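Local coordinates for initiator protein NS1 (Human bocavirus, PDB 4KW3), which probably initiates rolling-circle replication of the viral genome, binding the replication origin and nicking one DNA strand through its N-terminal nuclease domain, the part described here, at residues 20-25 with 112-117; 106-111 with 238-243; 214-219 with 233-238. All blocks are in the same frame, centred on the assembly; numbering follows the deposited sequence.

Contact 1: residues 20-25 with 112-117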
loop_
_atom_site.group_PDB
_atom_site.type_symbol
_atom_site.label_atom_id
_atom_site.label_comp_id
_atom_site.label_asym_id
_atom_site.label_seq_id
_atom_site.Cartn_x
_atom_site.Cartn_y
_atom_site.Cartn_z
ATOM N N PHE A 20 -7.155 1.196 3.364
ATOM C CA PHE A 20 -7.103 -0.006 4.175
ATOM C C PHE A 20 -6.154 0.234 5.343
ATOM O O PHE A 20 -5.046 0.694 5.135
ATOM C CB PHE A 20 -6.599 -1.188 3.337
ATOM C CG PHE A 20 -6.140 -2.357 4.166
ATOM C CD1 PHE A 20 -7.054 -3.286 4.640
ATOM C CD2 PHE A 20 -4.795 -2.518 4.485
ATOM C CE1 PHE A 20 -6.640 -4.352 5.416
ATOM C CE2 PHE A 20 -4.375 -3.589 5.260
ATOM C CZ PHE A 20 -5.298 -4.511 5.721
ATOM N N LYS A 21 -6.602 -0.046 6.565
ATOM C CA LYS A 21 -5.761 0.027 7.766
ATOM C C LYS A 21 -5.419 -1.387 8.230
ATOM O O LYS A 21 -6.319 -2.186 8.471
ATOM C CB LYS A 21 -6.509 0.716 8.904
ATOM C CG LYS A 21 -6.113 2.139 9.190
ATOM C CD LYS A 21 -6.601 2.565 10.587
ATOM C CE LYS A 21 -8.120 2.813 10.639
ATOM N NZ LYS A 21 -8.505 4.261 10.568
ATOM N N PHE A 22 -4.137 -1.716 8.356
ATOM C CA PHE A 22 -3.768 -3.016 8.915
ATOM C C PHE A 22 -4.298 -3.159 10.369
ATOM O O PHE A 22 -3.934 -2.393 11.261
ATOM C CB PHE A 22 -2.251 -3.209 8.859
ATOM C CG PHE A 22 -1.826 -4.624 9.073
ATOM C CD1 PHE A 22 -1.646 -5.119 10.348
ATOM C CD2 PHE A 22 -1.627 -5.468 7.997
ATOM C CE1 PHE A 22 -1.272 -6.433 10.541
ATOM C CE2 PHE A 22 -1.249 -6.780 8.188
ATOM C CZ PHE A 22 -1.073 -7.261 9.463
ATOM N N PRO A 23 -5.166 -4.143 10.617
ATOM C CA PRO A 23 -5.854 -4.122 11.915
ATOM C C PRO A 23 -5.035 -4.655 13.107
ATOM O O PRO A 23 -5.476 -5.581 13.796
ATOM C CB PRO A 23 -7.087 -4.997 11.667
ATOM C CG PRO A 23 -6.730 -5.887 10.466
ATOM C CD PRO A 23 -5.450 -5.365 9.845
ATOM N N TYR A 24 -3.860 -4.073 13.331
ATOM C CA TYR A 24 -3.003 -4.410 14.479
ATOM C C TYR A 24 -2.384 -3.155 15.080
ATOM O O TYR A 24 -1.382 -2.635 14.584
ATOM C CB TYR A 24 -1.902 -5.392 14.058
ATOM C CG TYR A 24 -1.042 -5.909 15.191
ATOM C CD1 TYR A 24 -1.555 -6.763 16.164
ATOM C CD2 TYR A 24 0.303 -5.592 15.255
ATOM C CE1 TYR A 24 -0.756 -7.241 17.197
ATOM C CE2 TYR A 24 1.109 -6.075 16.278
ATOM C CZ TYR A 24 0.580 -6.896 17.241
ATOM O OH TYR A 24 1.401 -7.361 18.249
ATOM N N PRO A 25 -2.984 -2.664 16.163
ATOM C CA PRO A 25 -2.588 -1.385 16.767
ATOM C C PRO A 25 -1.125 -1.339 17.229
ATOM O O PRO A 25 -0.506 -0.280 17.157
ATOM C CB PRO A 25 -3.545 -1.253 17.949
ATOM C CG PRO A 25 -4.746 -2.095 17.561
ATOM C CD PRO A 25 -4.164 -3.255 16.817
ATOM N N LYS A 112 0.643 6.924 12.812
ATOM C CA LYS A 112 -0.207 6.068 13.626
ATOM C C LYS A 112 -0.501 4.753 12.904
ATOM O O LYS A 112 -0.292 3.666 13.456
ATOM C CB LYS A 112 -1.512 6.795 13.983
ATOM C CG LYS A 112 -2.612 5.907 14.573
ATOM C CD LYS A 112 -3.940 6.673 14.734
ATOM C CE LYS A 112 -5.152 5.738 14.886
ATOM N NZ LYS A 112 -6.321 6.145 14.014
ATOM N N ASN A 113 -0.941 4.838 11.653
ATOM C CA ASN A 113 -1.411 3.630 10.965
ATOM C C ASN A 113 -0.558 3.103 9.850
ATOM O O ASN A 113 0.042 3.854 9.091
ATOM C CB ASN A 113 -2.835 3.825 10.458
ATOM C CG ASN A 113 -3.781 4.201 11.571
ATOM O OD1 ASN A 113 -3.693 3.668 12.682
ATOM N ND2 ASN A 113 -4.621 5.190 11.318
ATOM N N LEU A 114 -0.524 1.783 9.767
ATOM C CA LEU A 114 0.035 1.093 8.620
ATOM C C LEU A 114 -1.077 0.941 7.571
ATOM O O LEU A 114 -1.968 0.102 7.708
ATOM C CB LEU A 114 0.559 -0.283 9.057
ATOM C CG LEU A 114 1.023 -1.223 7.944
ATOM C CD1 LEU A 114 2.151 -0.567 7.167
ATOM C CD2 LEU A 114 1.479 -2.577 8.509
ATOM N N HIS A 115 -1.047 1.753 6.523
ATOM C CA HIS A 115 -2.160 1.694 5.589
ATOM C C HIS A 115 -1.808 1.549 4.116
ATOM O O HIS A 115 -0.679 1.749 3.706
ATOM C CB HIS A 115 -3.154 2.848 5.826
ATOM C CG HIS A 115 -2.541 4.203 5.818
ATOM N ND1 HIS A 115 -2.868 5.161 6.752
ATOM C CD2 HIS A 115 -1.662 4.784 4.971
ATOM C CE1 HIS A 115 -2.180 6.262 6.505
ATOM N NE2 HIS A 115 -1.446 6.064 5.424
ATOM N N CYS A 116 -2.800 1.173 3.327
ATOM C CA CYS A 116 -2.671 1.224 1.888
ATOM C C CYS A 116 -3.751 2.129 1.312
ATOM O O CYS A 116 -4.910 2.082 1.745
ATOM C CB CYS A 116 -2.848 -0.159 1.301
ATOM S SG CYS A 116 -1.479 -1.211 1.607
ATOM N N HIS A 117 -3.370 2.933 0.327
ATOM C CA HIS A 117 -4.338 3.641 -0.497
ATOM C C HIS A 117 -4.498 2.832 -1.764
ATOM O O HIS A 117 -3.496 2.332 -2.321
ATOM C CB HIS A 117 -3.849 5.034 -0.851
ATOM C CG HIS A 117 -3.795 5.966 0.311
ATOM N ND1 HIS A 117 -4.810 6.865 0.589
ATOM C CD2 HIS A 117 -2.859 6.132 1.277
ATOM C CE1 HIS A 117 -4.491 7.553 1.670
ATOM N NE2 HIS A 117 -3.315 7.125 2.107
#
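This is an antiparallel strand pairing, Phe20 and Lys21 against Cys116 and His115, inside the central sheet of the nuclease domain, at the end of strand 15-21 and the start of strand 114-122. Phe20 and Cys116 form the hydrogen-bonded pair: Phe20 N reaches Cys116 O at 2.9 Å, and Cys116 N returns the bond to Phe20 O. The non-hydrogen-bonded pair Lys21-His115 follows. The ladder then runs one rung past the end of strand 15-21, where Phe22 N meets Leu114 O at 2.9 Å in an almost straight bond (173° at the hydrogen). Immediately afterwards an inverse gamma turn centred on Pro23 takes the chain away.

The two faces of the sheet differ sharply. On the buried one, Phe20 and Cys116 meet through their beta carbons, CB to CB 4.4 Å, and Phe22 CB lies 3.8 Å from Leu114 CD2, these two side chains running alongside each other in the same direction. Apolar residues suit this face because helices pack on it: Phe20 touches helix 134-149, while Leu114 and Cys116 touch helix 74-94.

His115-Cys116-His117 matches the RCR-2 motif of rolling-circle initiators, with the two histidines predicted to bind a divalent metal. They project from the face opposite Cys116. Carrying its CG between the backbone N and the carbonyl carbon (chi1 54°), His115 swings its imidazole away from strand 15-21 toward Glu108, a third predicted ligand.

The same face becomes more open to solvent toward Lys112. There the aliphatic part of Lys21 crosses Asn113, Lys21 CG lying 3.9 Å from Asn113 CB, and bends at its last two torsions to bring NZ within 4.5 Å of Lys112 NZ. Two ammonium groups this close would probably repel mildly, at a place where Lys112 is exposed.

Contact 2: residues 106-111 with 238-243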
loop_
_atom_site.group_PDB
_atom_site.type_symbol
_atom_site.label_atom_id
_atom_site.label_comp_id
_atom_site.label_asym_id
_atom_site.label_seq_id
_atom_site.Cartn_x
_atom_site.Cartn_y
_atom_site.Cartn_z
ATOM N N GLN A 106 -0.685 1.948 -2.933
ATOM C CA GLN A 106 0.483 2.456 -2.234
ATOM C C GLN A 106 0.367 2.200 -0.730
ATOM O O GLN A 106 -0.580 2.647 -0.077
ATOM C CB GLN A 106 0.656 3.946 -2.496
ATOM C CG GLN A 106 1.870 4.573 -1.818
ATOM C CD GLN A 106 2.223 5.926 -2.417
ATOM O OE1 GLN A 106 2.634 6.018 -3.582
ATOM N NE2 GLN A 106 2.048 6.984 -1.631
ATOM N N SER A 107 1.350 1.492 -0.187
ATOM C CA SER A 107 1.444 1.244 1.251
ATOM C C SER A 107 2.254 2.348 1.941
ATOM O O SER A 107 3.158 2.920 1.352
ATOM C CB SER A 107 2.075 -0.120 1.507
ATOM O OG SER A 107 3.308 -0.239 0.818
ATOM N N GLU A 108 1.910 2.652 3.186
ATOM C CA GLU A 108 2.555 3.725 3.919
ATOM C C GLU A 108 2.657 3.375 5.392
ATOM O O GLU A 108 1.684 2.966 6.007
ATOM C CB GLU A 108 1.787 5.033 3.745
ATOM C CG GLU A 108 2.054 6.102 4.816
ATOM C CD GLU A 108 1.268 7.399 4.573
ATOM O OE1 GLU A 108 0.603 7.512 3.519
ATOM O OE2 GLU A 108 1.306 8.306 5.436
ATOM N N LEU A 109 3.845 3.550 5.954
ATOM C CA LEU A 109 4.035 3.405 7.383
ATOM C C LEU A 109 3.728 4.752 7.994
ATOM O O LEU A 109 4.605 5.612 8.074
ATOM C CB LEU A 109 5.487 3.041 7.672
ATOM C CG LEU A 109 5.868 1.567 7.501
ATOM C CD1 LEU A 109 5.500 0.993 6.156
ATOM C CD2 LEU A 109 7.328 1.414 7.707
ATOM N N GLY A 110 2.498 4.934 8.457
ATOM C CA GLY A 110 2.091 6.222 8.978
ATOM C C GLY A 110 2.568 6.517 10.395
ATOM O O GLY A 110 3.136 5.660 11.076
ATOM N N GLU A 111 2.320 7.744 10.840
ATOM C CA GLU A 111 2.645 8.146 12.197
ATOM C C GLU A 111 1.907 7.204 13.143
ATOM O O GLU A 111 2.484 6.698 14.111
ATOM C CB GLU A 111 2.209 9.591 12.420
ATOM C CG GLU A 111 2.336 10.083 13.842
ATOM C CD GLU A 111 3.786 10.269 14.255
ATOM O OE1 GLU A 111 4.640 10.446 13.357
ATOM O OE2 GLU A 111 4.070 10.258 15.473
ATOM N N ALA A 238 7.954 17.382 1.663
ATOM C CA ALA A 238 7.174 16.208 2.012
ATOM C C ALA A 238 7.261 15.905 3.502
ATOM O O ALA A 238 8.350 15.880 4.057
ATOM C CB ALA A 238 7.655 15.010 1.194
ATOM N N GLU A 239 6.124 15.713 4.164
ATOM C CA GLU A 239 6.152 15.322 5.582
ATOM C C GLU A 239 5.661 13.898 5.823
ATOM O O GLU A 239 5.809 13.354 6.906
ATOM C CB GLU A 239 5.352 16.301 6.431
ATOM C CG GLU A 239 5.811 17.737 6.252
ATOM C CD GLU A 239 4.957 18.722 7.009
ATOM O OE1 GLU A 239 3.951 19.206 6.442
ATOM O OE2 GLU A 239 5.304 19.007 8.171
ATOM N N LYS A 240 5.077 13.287 4.812
ATOM C CA LYS A 240 4.620 11.923 4.964
ATOM C C LYS A 240 5.421 10.982 4.065
ATOM O O LYS A 240 6.187 11.428 3.233
ATOM C CB LYS A 240 3.113 11.811 4.722
ATOM C CG LYS A 240 2.297 12.193 5.943
ATOM C CD LYS A 240 0.818 11.933 5.672
ATOM C CE LYS A 240 0.009 11.757 6.954
ATOM N NZ LYS A 240 0.103 12.945 7.859
ATOM N N THR A 241 5.279 9.677 4.264
ATOM C CA THR A 241 6.144 8.739 3.571
ATOM C C THR A 241 5.365 7.678 2.829
ATOM O O THR A 241 4.150 7.543 3.009
ATOM C CB THR A 241 7.125 8.046 4.539
ATOM O OG1 THR A 241 6.399 7.269 5.494
ATOM C CG2 THR A 241 7.996 9.071 5.260
ATOM N N TYR A 242 6.051 6.946 1.957
ATOM C CA TYR A 242 5.442 5.762 1.359
ATOM C C TYR A 242 6.418 4.621 1.540
ATOM O O TYR A 242 7.627 4.837 1.686
ATOM C CB TYR A 242 5.144 5.954 -0.143
ATOM C CG TYR A 242 6.372 5.818 -0.991
ATOM C CD1 TYR A 242 7.262 6.885 -1.126
ATOM C CD2 TYR A 242 6.684 4.613 -1.630
ATOM C CE1 TYR A 242 8.390 6.767 -1.885
ATOM C CE2 TYR A 242 7.846 4.491 -2.383
ATOM C CZ TYR A 242 8.690 5.574 -2.505
ATOM O OH TYR A 242 9.835 5.480 -3.255
ATOM N N SER A 243 5.894 3.404 1.443
ATOM C CA SER A 243 6.725 2.214 1.534
ATOM C C SER A 243 6.947 1.587 0.166
ATOM O O SER A 243 8.068 1.212 -0.175
ATOM C CB SER A 243 6.085 1.195 2.477
ATOM O OG SER A 243 6.770 -0.028 2.386
#
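Ser107 and Ser243 hold the close end of this contact, where strand 241-247 meets strand 101-109: Ser243 N donates to Ser107 O at 2.8 Å. Ser243 CB fits between Ser107 OG, at 3.5 Å, and Leu109 CD1, at 3.7 Å. Small serines allow the backbones to come together, and their hydroxyls are satisfied, Ser107 OG by Gly75 O and Ser243 OG by His73 NE2. Gln106, extended from its backbone, passes at about a right angle across Tyr242 and sets NE2 3.6 Å from Tyr242 CB; OE1 is hydrogen-bonded to Thr245 and Arg257, and NE2 to the Leu212 carbonyl.

The touching parts run 109° apart, and the bond at Ser243 is the only hydrogen bond between the segments. In the HUH-endonuclease fold, strand 101-109 carries Glu108, a predicted metal ligand beside the histidines of the adjacent strand.

The Thr241 carbonyl points at the Glu108 chain, Thr241 O 3.1 Å from Glu108 CG, and Glu108 OE1 makes a salt bridge with Lys215 NZ. On the exposed side, OE2 meets only the aliphatic chain of Lys240, 3.7 Å from CD; Lys240 NZ lies 5.4 Å from Glu108 OE2, too far for a salt bridge.

Contact 3: residues 214-219 with 233-238; sequences PKNRCI and NWFILA
Residues 214-216 run past a type I beta turn, Phe235 to Ala238, with Lys215 CA and Ala238 CA 5.4 Å apart and the turn closed by its own bond from Ala238 N to Phe235 O. The hydrogen bonds between the segments come from one side chain, Asn216, acting like a strand's backbone. It uses both ends of its amide on Phe235: OD1 accepts from Phe235 N at 2.7 Å, in the carbonyl plane on a lone pair and essentially straight (178°), and ND2 gives a weak bond to Phe235 O at 3.3 Å. Asparagine suits the place because its short amide matches both the N-H and the C=O of one residue. That grip also keeps the amide flat on the Trp234 indole, the planes only 12° apart and Asn216 ND2 3.2 Å above the plane of the Trp234 ring, toward its rim.

Pro214 meets the phenyl ring of Phe235 in a CH-pi contact, its CA 3.4 Å from the ring centroid and almost on the normal. Small Ala238 brings CB to 3.5 Å from Pro214 O. Pro214 and Lys215 end the predicted RCR-3 motif, which begins at the predicted nuclease tyrosine, Tyr211.

The Phe235 ring also meets His261 of helix 257-268 edge-to-face. Trp234 leans on helix 225-228, and the backbone of Asn216 pairs with Tyr242 in strand 241-247, parallel to its own strand 216-217.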
loop_
_atom_site.group_PDB
_atom_site.type_symbol
_atom_site.label_atom_id
_atom_site.label_comp_id
_atom_site.label_asym_id
_atom_site.label_seq_id
_atom_site.Cartn_x
_atom_site.Cartn_y
_atom_site.Cartn_z
ATOM N N PRO A 214 4.313 12.687 -4.250
ATOM C CA PRO A 214 5.407 13.477 -3.660
ATOM C C PRO A 214 5.639 13.191 -2.177
ATOM O O PRO A 214 5.465 14.042 -1.318
ATOM C CB PRO A 214 4.961 14.918 -3.909
ATOM C CG PRO A 214 3.468 14.853 -3.935
ATOM C CD PRO A 214 3.066 13.465 -4.385
ATOM N N LYS A 215 6.042 11.960 -1.902
ATOM C CA LYS A 215 6.406 11.549 -0.557
ATOM C C LYS A 215 7.794 10.913 -0.602
ATOM O O LYS A 215 8.223 10.403 -1.639
ATOM C CB LYS A 215 5.382 10.555 -0.002
ATOM C CG LYS A 215 3.966 11.086 0.036
ATOM C CD LYS A 215 3.027 10.088 0.669
ATOM C CE LYS A 215 1.597 10.613 0.715
ATOM N NZ LYS A 215 0.767 9.830 1.674
ATOM N N ASN A 216 8.502 10.935 0.519
ATOM C CA ASN A 216 9.784 10.243 0.572
ATOM C C ASN A 216 9.541 8.825 1.056
ATOM O O ASN A 216 8.513 8.540 1.674
ATOM C CB ASN A 216 10.763 10.986 1.467
ATOM C CG ASN A 216 11.020 12.407 0.985
ATOM O OD1 ASN A 216 11.214 12.640 -0.215
ATOM N ND2 ASN A 216 11.042 13.362 1.915
ATOM N N ARG A 217 10.455 7.920 0.726
ATOM C CA ARG A 217 10.309 6.543 1.145
ATOM C C ARG A 217 10.801 6.277 2.548
ATOM O O ARG A 217 11.858 6.781 2.949
ATOM C CB ARG A 217 11.026 5.584 0.197
ATOM C CG ARG A 217 10.613 4.137 0.455
ATOM C CD ARG A 217 11.153 3.184 -0.560
ATOM N NE ARG A 217 12.596 3.135 -0.529
ATOM C CZ ARG A 217 13.295 2.145 -1.057
ATOM N NH1 ARG A 217 12.636 1.153 -1.626
ATOM N NH2 ARG A 217 14.630 2.146 -1.010
ATOM N N CYS A 218 10.043 5.444 3.261
ATOM C CA CYS A 218 10.498 4.869 4.509
ATOM C C CYS A 218 9.949 3.446 4.658
ATOM O O CYS A 218 8.741 3.251 4.683
ATOM C CB CYS A 218 10.047 5.731 5.676
ATOM S SG CYS A 218 10.580 5.062 7.218
ATOM N N ILE A 219 10.830 2.446 4.720
ATOM C CA ILE A 219 10.379 1.041 4.765
ATOM C C ILE A 219 10.307 0.405 6.161
ATOM O O ILE A 219 9.980 -0.765 6.292
ATOM C CB ILE A 219 11.194 0.121 3.836
ATOM C CG1 ILE A 219 12.660 0.074 4.272
ATOM C CG2 ILE A 219 11.070 0.564 2.372
ATOM C CD1 ILE A 219 13.491 -0.785 3.374
ATOM N N ASN A 233 15.594 11.678 -5.422
ATOM C CA ASN A 233 14.177 11.433 -5.249
ATOM C C ASN A 233 13.605 12.046 -3.983
ATOM O O ASN A 233 12.504 11.711 -3.548
ATOM C CB ASN A 233 13.931 9.930 -5.299
ATOM C CG ASN A 233 14.267 9.350 -6.654
ATOM O OD1 ASN A 233 13.449 9.408 -7.575
ATOM N ND2 ASN A 233 15.493 8.821 -6.802
ATOM N N TRP A 234 14.339 12.993 -3.419
ATOM C CA TRP A 234 13.909 13.619 -2.184
ATOM C C TRP A 234 12.974 14.778 -2.446
ATOM O O TRP A 234 13.275 15.670 -3.235
ATOM C CB TRP A 234 15.095 14.094 -1.390
ATOM C CG TRP A 234 14.727 14.623 -0.068
ATOM C CD1 TRP A 234 14.578 15.936 0.289
ATOM C CD2 TRP A 234 14.482 13.848 1.111
ATOM N NE1 TRP A 234 14.261 16.018 1.629
ATOM C CE2 TRP A 234 14.189 14.750 2.151
ATOM C CE3 TRP A 234 14.480 12.473 1.386
ATOM C CZ2 TRP A 234 13.910 14.329 3.443
ATOM C CZ3 TRP A 234 14.196 12.051 2.681
ATOM C CH2 TRP A 234 13.923 12.974 3.689
ATOM N N PHE A 235 11.818 14.731 -1.806
ATOM C CA PHE A 235 10.835 15.786 -1.932
ATOM C C PHE A 235 11.018 16.692 -0.734
ATOM O O PHE A 235 10.711 16.300 0.403
ATOM C CB PHE A 235 9.434 15.200 -1.966
ATOM C CG PHE A 235 9.055 14.580 -3.289
ATOM C CD1 PHE A 235 8.558 15.359 -4.327
ATOM C CD2 PHE A 235 9.153 13.203 -3.479
ATOM C CE1 PHE A 235 8.151 14.764 -5.533
ATOM C CE2 PHE A 235 8.775 12.602 -4.687
ATOM C CZ PHE A 235 8.281 13.391 -5.722
ATOM N N ILE A 236 11.519 17.901 -0.988
ATOM C CA ILE A 236 11.953 18.799 0.081
ATOM C C ILE A 236 10.828 19.180 1.074
ATOM O O ILE A 236 11.087 19.315 2.253
ATOM C CB ILE A 236 12.692 20.068 -0.504
ATOM C CG1 ILE A 236 13.531 20.776 0.558
ATOM C CG2 ILE A 236 11.714 21.045 -1.075
ATOM C CD1 ILE A 236 14.363 19.824 1.430
ATOM N N LEU A 237 9.574 19.273 0.633
ATOM C CA LEU A 237 8.518 19.742 1.543
ATOM C C LEU A 237 7.635 18.597 2.074
ATOM O O LEU A 237 6.700 18.811 2.846
ATOM C CB LEU A 237 7.660 20.848 0.886
ATOM C CG LEU A 237 8.370 22.153 0.482
ATOM C CD1 LEU A 237 7.405 23.119 -0.189
ATOM C CD2 LEU A 237 9.063 22.811 1.675
ATOM N N ALA A 238 7.954 17.382 1.663
ATOM C CA ALA A 238 7.174 16.208 2.012
ATOM C C ALA A 238 7.261 15.905 3.502
ATOM O O ALA A 238 8.350 15.880 4.057
ATOM C CB ALA A 238 7.655 15.010 1.194
#

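Overall arrangement
Contacts 1 and 2 pair strands of one sheet; contact 3 packs a loop against strand 216-217, the neighbour of strand 241-247 in that sheet. Contacts 1 and 2 have centres 11 Å apart and are stitched by two probable hydrogen bonds, His115 O to Glu108 N and His117 N to Gln106 O, both 2.8 Å. This pairing brings together the predicted metal ligands Glu108, His115 and His117. Contacts 2 and 3, centres 9 Å apart, share Ala238 and join through a probable bond from Cys218 N to Tyr242 O at 2.9 Å. From contact 3, Lys215 bonds weakly to Tyr211, the predicted nuclease tyrosine. Contacts 1 and 3 do not touch, their centres being about 20 Å apart.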